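Long-range contact in glycosyl hydrolases family 31 family protein (Aspergillus niger, PDB 6DRU), which releases alpha-xylose from the non-reducing terminal glucose of xyloglucan oligosaccharides, as an alpha-xylosidase of glycoside hydrolase family 31: residues Gln148-Asn161 with Ser629-Gln641. Residues are numbered along the deposited sequence; the frame is centred on the assembly and turned at random.
Sequences QIYGTGTQQDHMIN and SQLVSSNSNYTTQ. With NAG (2-acetamido-2-deoxy-beta-D-glucopyranose), chain E.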
ATOM      1  N   GLN A 148     -10.307   5.721 -35.815  1.00 65.67           N
ATOM      2  CA  GLN A 148     -10.433   4.272 -35.836  1.00 67.66           C
ATOM      3  C   GLN A 148      -9.141   3.645 -35.335  1.00 65.55           C
ATOM      4  O   GLN A 148      -8.047   4.067 -35.721  1.00 63.41           O
ATOM      5  CB  GLN A 148     -10.761   3.765 -37.245  1.00 64.34           C
ATOM      6  CG  GLN A 148     -12.098   4.251 -37.777  1.00 64.07           C
ATOM      7  CD  GLN A 148     -12.460   3.623 -39.107  1.00 68.02           C
ATOM      8  OE1 GLN A 148     -12.051   2.501 -39.409  1.00 69.85           O
ATOM      9  NE2 GLN A 148     -13.222   4.348 -39.914  1.00 71.00           N
ATOM     10  N   ILE A 149      -9.272   2.641 -34.474  1.00 63.91           N
ATOM     11  CA  ILE A 149      -8.136   1.990 -33.832  1.00 59.01           C
ATOM     12  C   ILE A 149      -8.119   0.529 -34.258  1.00 51.61           C
ATOM     13  O   ILE A 149      -9.112  -0.185 -34.076  1.00 57.85           O
ATOM     14  CB  ILE A 149      -8.200   2.110 -32.303  1.00 56.72           C
ATOM     15  CG1 ILE A 149      -8.312   3.580 -31.884  1.00 52.58           C
ATOM     16  CG2 ILE A 149      -6.990   1.455 -31.668  1.00 60.79           C
ATOM     17  CD1 ILE A 149      -7.196   4.452 -32.410  1.00 48.96           C
ATOM     18  N   TYR A 150      -6.995   0.088 -34.817  1.00 52.23           N
ATOM     19  CA  TYR A 150      -6.812  -1.288 -35.257  1.00 56.38           C
ATOM     20  C   TYR A 150      -5.665  -1.927 -34.487  1.00 63.23           C
ATOM     21  O   TYR A 150      -4.629  -1.294 -34.264  1.00 58.23           O
ATOM     22  CB  TYR A 150      -6.521  -1.361 -36.760  1.00 60.16           C
ATOM     23  CG  TYR A 150      -7.439  -0.520 -37.615  1.00 60.47           C
ATOM     24  CD1 TYR A 150      -8.816  -0.563 -37.439  1.00 57.04           C
ATOM     25  CD2 TYR A 150      -6.929   0.321 -38.596  1.00 56.37           C
ATOM     26  CE1 TYR A 150      -9.657   0.206 -38.219  1.00 68.10           C
ATOM     27  CE2 TYR A 150      -7.763   1.093 -39.381  1.00 57.90           C
ATOM     28  CZ  TYR A 150      -9.126   1.032 -39.189  1.00 65.99           C
ATOM     29  OH  TYR A 150      -9.959   1.801 -39.969  1.00 63.31           O
ATOM     30  N   GLY A 151      -5.846  -3.188 -34.100  1.00 65.02           N
ATOM     31  CA  GLY A 151      -4.813  -3.916 -33.389  1.00 51.44           C
ATOM     32  C   GLY A 151      -5.166  -4.218 -31.949  1.00 56.16           C
ATOM     33  O   GLY A 151      -6.200  -4.835 -31.673  1.00 56.79           O
ATOM     34  N   THR A 152      -4.300  -3.790 -31.026  1.00 57.34           N
ATOM     35  CA  THR A 152      -4.472  -3.955 -29.581  1.00 61.82           C
ATOM     36  C   THR A 152      -4.450  -5.420 -29.139  1.00 61.45           C
ATOM     37  O   THR A 152      -4.905  -5.743 -28.037  1.00 61.31           O
ATOM     38  CB  THR A 152      -5.756  -3.277 -29.079  1.00 58.28           C
ATOM     39  OG1 THR A 152      -6.899  -4.046 -29.474  1.00 61.54           O
ATOM     40  CG2 THR A 152      -5.878  -1.865 -29.640  1.00 53.32           C
ATOM     41  N   GLY A 153      -3.923  -6.316 -29.965  1.00 59.79           N
ATOM     42  CA  GLY A 153      -3.876  -7.723 -29.615  1.00 55.48           C
ATOM     43  C   GLY A 153      -5.105  -8.483 -30.078  1.00 61.30           C
ATOM     44  O   GLY A 153      -5.816  -8.088 -31.006  1.00 59.48           O
ATOM     45  N   THR A 154      -5.358  -9.599 -29.401  1.00 64.95           N
ATOM     46  CA  THR A 154      -6.458 -10.489 -29.740  1.00 60.81           C
ATOM     47  C   THR A 154      -7.531 -10.464 -28.660  1.00 64.16           C
ATOM     48  O   THR A 154      -7.246 -10.258 -27.476  1.00 65.81           O
ATOM     49  CB  THR A 154      -5.964 -11.925 -29.937  1.00 68.14           C
ATOM     50  OG1 THR A 154      -5.399 -12.410 -28.712  1.00 63.75           O
ATOM     51  CG2 THR A 154      -4.912 -11.974 -31.029  1.00 63.92           C
ATOM     52  N   GLN A 155      -8.769 -10.703 -29.084  1.00 63.66           N
ATOM     53  CA  GLN A 155      -9.943 -10.642 -28.225  1.00 56.73           C
ATOM     54  C   GLN A 155     -11.144 -11.112 -29.035  1.00 71.00           C
ATOM     55  O   GLN A 155     -11.204 -10.896 -30.249  1.00 77.12           O
ATOM     56  CB  GLN A 155     -10.169  -9.220 -27.694  1.00 54.60           C
ATOM     57  CG  GLN A 155     -11.426  -9.036 -26.864  1.00 59.11           C
ATOM     58  CD  GLN A 155     -11.603  -7.607 -26.393  1.00 74.81           C
ATOM     59  OE1 GLN A 155     -10.858  -6.714 -26.796  1.00 75.11           O
ATOM     60  NE2 GLN A 155     -12.591  -7.384 -25.534  1.00 86.06           N
ATOM     61  N   GLN A 156     -12.093 -11.764 -28.360  1.00 60.03           N
ATOM     62  CA  GLN A 156     -13.316 -12.230 -29.018  1.00 53.74           C
ATOM     63  C   GLN A 156     -14.400 -11.170 -28.844  1.00 59.61           C
ATOM     64  O   GLN A 156     -15.327 -11.301 -28.041  1.00 63.82           O
ATOM     65  CB  GLN A 156     -13.748 -13.580 -28.463  1.00 48.40           C
ATOM     66  CG  GLN A 156     -12.689 -14.656 -28.590  1.00 57.43           C
ATOM     67  CD  GLN A 156     -13.192 -16.028 -28.187  1.00 66.43           C
ATOM     68  OE1 GLN A 156     -12.680 -16.638 -27.249  1.00 73.04           O
ATOM     69  NE2 GLN A 156     -14.197 -16.522 -28.901  1.00 66.61           N
ATOM     70  N   ASP A 157     -14.276 -10.097 -29.627  1.00 66.09           N
ATOM     71  CA  ASP A 157     -15.233  -9.001 -29.595  1.00 59.01           C
ATOM     72  C   ASP A 157     -15.974  -8.794 -30.907  1.00 63.11           C
ATOM     73  O   ASP A 157     -16.903  -7.978 -30.942  1.00 62.53           O
ATOM     74  CB  ASP A 157     -14.540  -7.685 -29.204  1.00 60.79           C
ATOM     75  CG  ASP A 157     -13.387  -7.329 -30.127  1.00 73.37           C
ATOM     76  OD1 ASP A 157     -13.066  -8.131 -31.031  1.00 81.98           O
ATOM     77  OD2 ASP A 157     -12.802  -6.239 -29.951  1.00 70.21           O
ATOM     78  N   HIS A 158     -15.593  -9.495 -31.980  1.00 55.24           N
ATOM     79  CA  HIS A 158     -16.250  -9.385 -33.284  1.00 60.55           C
ATOM     80  C   HIS A 158     -16.099  -7.984 -33.874  1.00 64.03           C
ATOM     81  O   HIS A 158     -16.981  -7.503 -34.590  1.00 69.71           O
ATOM     82  CB  HIS A 158     -17.728  -9.779 -33.193  1.00 66.72           C
ATOM     83  CG  HIS A 158     -18.281 -10.364 -34.455  1.00 65.48           C
ATOM     84  ND1 HIS A 158     -19.384 -11.191 -34.468  1.00 59.68           N
ATOM     85  CD2 HIS A 158     -17.885 -10.245 -35.743  1.00 69.09           C
ATOM     86  CE1 HIS A 158     -19.643 -11.556 -35.711  1.00 68.56           C
ATOM     87  NE2 HIS A 158     -18.749 -10.994 -36.504  1.00 74.08           N
ATOM     88  N   MET A 159     -14.980  -7.320 -33.575  1.00 59.04           N
ATOM     89  CA  MET A 159     -14.721  -5.968 -34.047  1.00 58.79           C
ATOM     90  C   MET A 159     -13.283  -5.850 -34.531  1.00 53.20           C
ATOM     91  O   MET A 159     -12.374  -6.452 -33.953  1.00 58.04           O
ATOM     92  CB  MET A 159     -14.951  -4.932 -32.938  1.00 55.86           C
ATOM     93  CG  MET A 159     -16.265  -5.076 -32.190  1.00 60.84           C
ATOM     94  SD  MET A 159     -16.350  -3.999 -30.745  1.00 83.93           S
ATOM     95  CE  MET A 159     -16.497  -2.407 -31.543  1.00 74.59           C
ATOM     96  N   ILE A 160     -13.084  -5.080 -35.599  1.00 54.60           N
ATOM     97  CA  ILE A 160     -11.749  -4.660 -36.002  1.00 58.85           C
ATOM     98  C   ILE A 160     -11.491  -3.191 -35.699  1.00 62.11           C
ATOM     99  O   ILE A 160     -10.320  -2.782 -35.660  1.00 66.03           O
ATOM    100  CB  ILE A 160     -11.480  -4.954 -37.493  1.00 58.61           C
ATOM    101  CG1 ILE A 160     -12.556  -4.318 -38.373  1.00 67.25           C
ATOM    102  CG2 ILE A 160     -11.370  -6.453 -37.737  1.00 48.53           C
ATOM    103  CD1 ILE A 160     -12.250  -4.405 -39.848  1.00 63.66           C
ATOM    104  N   ASN A 161     -12.532  -2.386 -35.495  1.00 62.91           N
ATOM    105  CA  ASN A 161     -12.393  -1.013 -35.023  1.00 66.09           C
ATOM    106  C   ASN A 161     -12.576  -1.020 -33.511  1.00 67.92           C
ATOM    107  O   ASN A 161     -13.688  -1.226 -33.013  1.00 61.50           O
ATOM    108  CB  ASN A 161     -13.410  -0.094 -35.698  1.00 61.79           C
ATOM    109  CG  ASN A 161     -13.302   1.344 -35.225  1.00 65.89           C
ATOM    110  OD1 ASN A 161     -12.277   1.759 -34.684  1.00 61.93           O
ATOM    111  ND2 ASN A 161     -14.366   2.112 -35.428  1.00 64.53           N
ATOM    112  N   SER A 629     -14.171   2.690 -45.722  1.00 78.42           N
ATOM    113  CA  SER A 629     -13.891   3.474 -44.523  1.00 65.74           C
ATOM    114  C   SER A 629     -15.040   3.400 -43.524  1.00 60.71           C
ATOM    115  O   SER A 629     -14.812   3.290 -42.315  1.00 70.38           O
ATOM    116  CB  SER A 629     -13.607   4.926 -44.898  1.00 82.27           C
ATOM    117  OG  SER A 629     -13.412   5.719 -43.738  1.00 71.57           O
ATOM    118  N   GLN A 630     -16.285   3.454 -44.007  1.00 72.13           N
ATOM    119  CA  GLN A 630     -17.411   3.410 -43.082  1.00 81.30           C
ATOM    120  C   GLN A 630     -17.735   1.977 -42.675  1.00 76.11           C
ATOM    121  O   GLN A 630     -18.176   1.742 -41.544  1.00 85.56           O
ATOM    122  CB  GLN A 630     -18.635   4.097 -43.700  1.00 70.06           C
ATOM    123  CG  GLN A 630     -19.885   4.141 -42.807  1.00 80.19           C
ATOM    124  CD  GLN A 630     -20.816   2.936 -42.937  1.00100.71           C
ATOM    125  OE1 GLN A 630     -20.468   1.908 -43.522  1.00106.04           O
ATOM    126  NE2 GLN A 630     -22.010   3.061 -42.369  1.00 97.72           N
ATOM    127  N   LEU A 631     -17.528   1.012 -43.576  1.00 72.24           N
ATOM    128  CA  LEU A 631     -17.780  -0.384 -43.240  1.00 72.67           C
ATOM    129  C   LEU A 631     -16.860  -0.887 -42.136  1.00 68.82           C
ATOM    130  O   LEU A 631     -17.215  -1.841 -41.435  1.00 75.08           O
ATOM    131  CB  LEU A 631     -17.621  -1.265 -44.480  1.00 77.02           C
ATOM    132  CG  LEU A 631     -18.679  -1.125 -45.574  1.00 65.50           C
ATOM    133  CD1 LEU A 631     -18.198  -1.765 -46.869  1.00 51.59           C
ATOM    134  CD2 LEU A 631     -19.990  -1.743 -45.120  1.00 51.55           C
ATOM    135  N   VAL A 632     -15.691  -0.270 -41.962  1.00 71.68           N
ATOM    136  CA  VAL A 632     -14.811  -0.659 -40.868  1.00 70.98           C
ATOM    137  C   VAL A 632     -15.212   0.038 -39.574  1.00 68.71           C
ATOM    138  O   VAL A 632     -15.192  -0.573 -38.499  1.00 71.05           O
ATOM    139  CB  VAL A 632     -13.346  -0.369 -41.240  1.00 66.00           C
ATOM    140  CG1 VAL A 632     -12.433  -0.686 -40.074  1.00 63.71           C
ATOM    141  CG2 VAL A 632     -12.943  -1.178 -42.460  1.00 49.57           C
ATOM    142  N   SER A 633     -15.594   1.315 -39.651  1.00 64.55           N
ATOM    143  CA  SER A 633     -15.969   2.045 -38.443  1.00 73.85           C
ATOM    144  C   SER A 633     -17.197   1.429 -37.787  1.00 71.52           C
ATOM    145  O   SER A 633     -17.287   1.363 -36.555  1.00 66.95           O
ATOM    146  CB  SER A 633     -16.220   3.518 -38.763  1.00 63.58           C
ATOM    147  OG  SER A 633     -17.556   3.725 -39.184  1.00 93.82           O
ATOM    148  N   SER A 634     -18.151   0.966 -38.591  1.00 75.41           N
ATOM    149  CA  SER A 634     -19.367   0.352 -38.078  1.00 70.11           C
ATOM    150  C   SER A 634     -19.193  -1.128 -37.771  1.00 69.48           C
ATOM    151  O   SER A 634     -20.146  -1.762 -37.303  1.00 65.23           O
ATOM    152  CB  SER A 634     -20.511   0.535 -39.077  1.00 76.04           C
ATOM    153  OG  SER A 634     -20.191  -0.056 -40.325  1.00 77.18           O
ATOM    154  N   ASN A 635     -18.007  -1.682 -38.014  1.00 66.43           N
ATOM    155  CA  ASN A 635     -17.730  -3.102 -37.809  1.00 65.91           C
ATOM    156  C   ASN A 635     -18.744  -3.968 -38.555  1.00 68.63           C
ATOM    157  O   ASN A 635     -19.347  -4.891 -38.001  1.00 75.25           O
ATOM    158  CB  ASN A 635     -17.694  -3.440 -36.318  1.00 70.99           C
ATOM    159  CG  ASN A 635     -16.545  -2.756 -35.595  1.00 72.74           C
ATOM    160  OD1 ASN A 635     -15.377  -3.097 -35.790  1.00 59.60           O
ATOM    161  ND2 ASN A 635     -16.874  -1.774 -34.762  1.00 68.61           N
ATOM    162  N   SER A 636     -18.939  -3.645 -39.832  1.00 67.40           N
ATOM    163  CA  SER A 636     -19.812  -4.434 -40.689  1.00 68.84           C
ATOM    164  C   SER A 636     -19.249  -5.839 -40.879  1.00 68.72           C
ATOM    165  O   SER A 636     -18.035  -6.057 -40.841  1.00 72.60           O
ATOM    166  CB  SER A 636     -19.981  -3.749 -42.047  1.00 78.83           C
ATOM    167  OG  SER A 636     -20.555  -4.626 -43.001  1.00 78.18           O
ATOM    168  N   ASN A 637     -20.152  -6.804 -41.082  1.00 64.46           N
ATOM    169  CA  ASN A 637     -19.729  -8.180 -41.322  1.00 58.48           C
ATOM    170  C   ASN A 637     -18.858  -8.307 -42.563  1.00 66.74           C
ATOM    171  O   ASN A 637     -18.098  -9.275 -42.675  1.00 71.58           O
ATOM    172  CB  ASN A 637     -20.947  -9.100 -41.451  1.00 61.76           C
ATOM    173  CG  ASN A 637     -21.813  -9.112 -40.201  1.00 71.63           C
ATOM    174  OD1 ASN A 637     -22.602  -8.197 -39.971  1.00 87.74           O
ATOM    175  ND2 ASN A 637     -21.672 -10.158 -39.391  1.00 65.74           N
ATOM    176  N   TYR A 638     -18.944  -7.353 -43.495  1.00 62.00           N
ATOM    177  CA  TYR A 638     -18.118  -7.399 -44.695  1.00 59.80           C
ATOM    178  C   TYR A 638     -16.654  -7.096 -44.408  1.00 66.38           C
ATOM    179  O   TYR A 638     -15.792  -7.456 -45.217  1.00 67.41           O
ATOM    180  CB  TYR A 638     -18.654  -6.424 -45.743  1.00 68.58           C
ATOM    181  CG  TYR A 638     -20.023  -6.791 -46.264  1.00 68.40           C
ATOM    182  CD1 TYR A 638     -20.327  -8.101 -46.609  1.00 64.73           C
ATOM    183  CD2 TYR A 638     -21.015  -5.830 -46.403  1.00 71.46           C
ATOM    184  CE1 TYR A 638     -21.581  -8.443 -47.082  1.00 71.07           C
ATOM    185  CE2 TYR A 638     -22.270  -6.162 -46.874  1.00 74.95           C
ATOM    186  CZ  TYR A 638     -22.548  -7.468 -47.213  1.00 77.78           C
ATOM    187  OH  TYR A 638     -23.799  -7.799 -47.682  1.00 79.10           O
ATOM    188  N   THR A 639     -16.351  -6.445 -43.283  1.00 68.88           N
ATOM    189  CA  THR A 639     -14.974  -6.146 -42.919  1.00 64.01           C
ATOM    190  C   THR A 639     -14.472  -6.936 -41.719  1.00 63.14           C
ATOM    191  O   THR A 639     -13.259  -7.136 -41.601  1.00 61.66           O
ATOM    192  CB  THR A 639     -14.809  -4.646 -42.630  1.00 62.71           C
ATOM    193  OG1 THR A 639     -15.791  -4.231 -41.673  1.00 72.23           O
ATOM    194  CG2 THR A 639     -14.985  -3.843 -43.904  1.00 55.72           C
ATOM    195  N   THR A 640     -15.361  -7.393 -40.839  1.00 57.26           N
ATOM    196  CA  THR A 640     -14.964  -8.218 -39.707  1.00 58.71           C
ATOM    197  C   THR A 640     -14.947  -9.707 -40.029  1.00 69.77           C
ATOM    198  O   THR A 640     -14.424 -10.490 -39.228  1.00 64.25           O
ATOM    199  CB  THR A 640     -15.889  -7.968 -38.508  1.00 57.61           C
ATOM    200  OG1 THR A 640     -17.207  -8.448 -38.803  1.00 62.27           O
ATOM    201  CG2 THR A 640     -15.951  -6.484 -38.181  1.00 60.71           C
ATOM    202  N   GLN A 641     -15.503 -10.117 -41.175  1.00 71.49           N
ATOM    203  CA  GLN A 641     -15.557 -11.527 -41.547  1.00 62.76           C
ATOM    204  C   GLN A 641     -15.039 -11.792 -42.958  1.00 62.87           C
ATOM    205  O   GLN A 641     -15.142 -12.927 -43.436  1.00 67.21           O
ATOM    206  CB  GLN A 641     -16.987 -12.064 -41.408  1.00 57.14           C
ATOM    207  CG  GLN A 641     -17.583 -11.891 -40.017  1.00 62.92           C
ATOM    208  CD  GLN A 641     -18.996 -12.431 -39.913  1.00 70.58           C
ATOM    209  OE1 GLN A 641     -19.778 -12.000 -39.066  1.00 61.42           O
ATOM    210  NE2 GLN A 641     -19.329 -13.385 -40.775  1.00 77.62           N
TER
HETATM  211  C1  NAG E   1     -22.606 -10.288 -38.259  1.00 69.95           C
HETATM  212  C2  NAG E   1     -23.111 -11.670 -37.893  1.00 70.44           C
HETATM  213  C3  NAG E   1     -24.022 -11.656 -36.722  1.00 63.56           C
HETATM  214  C4  NAG E   1     -23.406 -10.879 -35.582  1.00 68.93           C
HETATM  215  C5  NAG E   1     -23.034  -9.498 -36.068  1.00 70.57           C
HETATM  216  C6  NAG E   1     -22.427  -8.701 -34.931  1.00 63.77           C
HETATM  217  C7  NAG E   1     -23.256 -13.382 -39.655  1.00 64.74           C
HETATM  218  C8  NAG E   1     -23.971 -13.982 -40.844  1.00 65.95           C
HETATM  219  N2  NAG E   1     -23.784 -12.233 -39.010  1.00 68.51           N
HETATM  220  O3  NAG E   1     -24.304 -12.982 -36.340  1.00 69.42           O
HETATM  221  O4  NAG E   1     -24.325 -10.776 -34.520  1.00 68.63           O
HETATM  222  O5  NAG E   1     -22.107  -9.632 -37.119  1.00 74.22           O
HETATM  223  O6  NAG E   1     -21.146  -8.238 -35.297  1.00 83.70           O
HETATM  224  O7  NAG E   1     -22.225 -13.883 -39.254  1.00 63.34           O
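Asn635 meets the backbone of Ile160 and Asn161 through a single oxygen. Asn635 OD1 accepts from Asn161 N at 2.9 Å, nearly straight and in the carbonyl plane, and more weakly from Ile160 N. Asn635 has positive phi and closes helix 628-633 in a Schellman motif. Its CB points toward the loop. Asn161 answers with its own amide. That amide swings away from the Asn161 backbone N (chi1 180°), and Asn161 ND2 donates to Ser633 O at 3.2 Å, on a lone pair. Asn161 OD1 accepts from Ile149 N, which ties the loop back to the strand. Further along, the extended Gln148 side chain gives Gln148 NE2 to Ser629 O at 3.1 Å. The helix is thus gripped at two carbonyls one turn apart, Ser629 O and Ser633 O.

Apolar contact centres on Val632. Val632 CG1 touches Ile160 CD1 at 3.7 Å and Tyr150 CE1 at 3.5 Å. Ile160 CD1 also lies against the carbonyl Thr639 O and against Thr639 CB.

At the other end a glycan joins in. Asn637 carries an N-linked glycan: its ND2 is covalently bonded to NAG C1. His158 NE2 donates in its ring plane to Gln641 OE1 at 2.9 Å. Asn637 ND2 reaches Gln641 OE1 from the opposite face of the Gln641 amide, at 2.7 Å. NAG O6 lies over one face of the imidazole.

The contact joins edge strand 149-151 and its following loop to the two short helices of the C-terminal region. Tyr618 stacks on Tyr150, and helix 492-508 touches His158 through Val497.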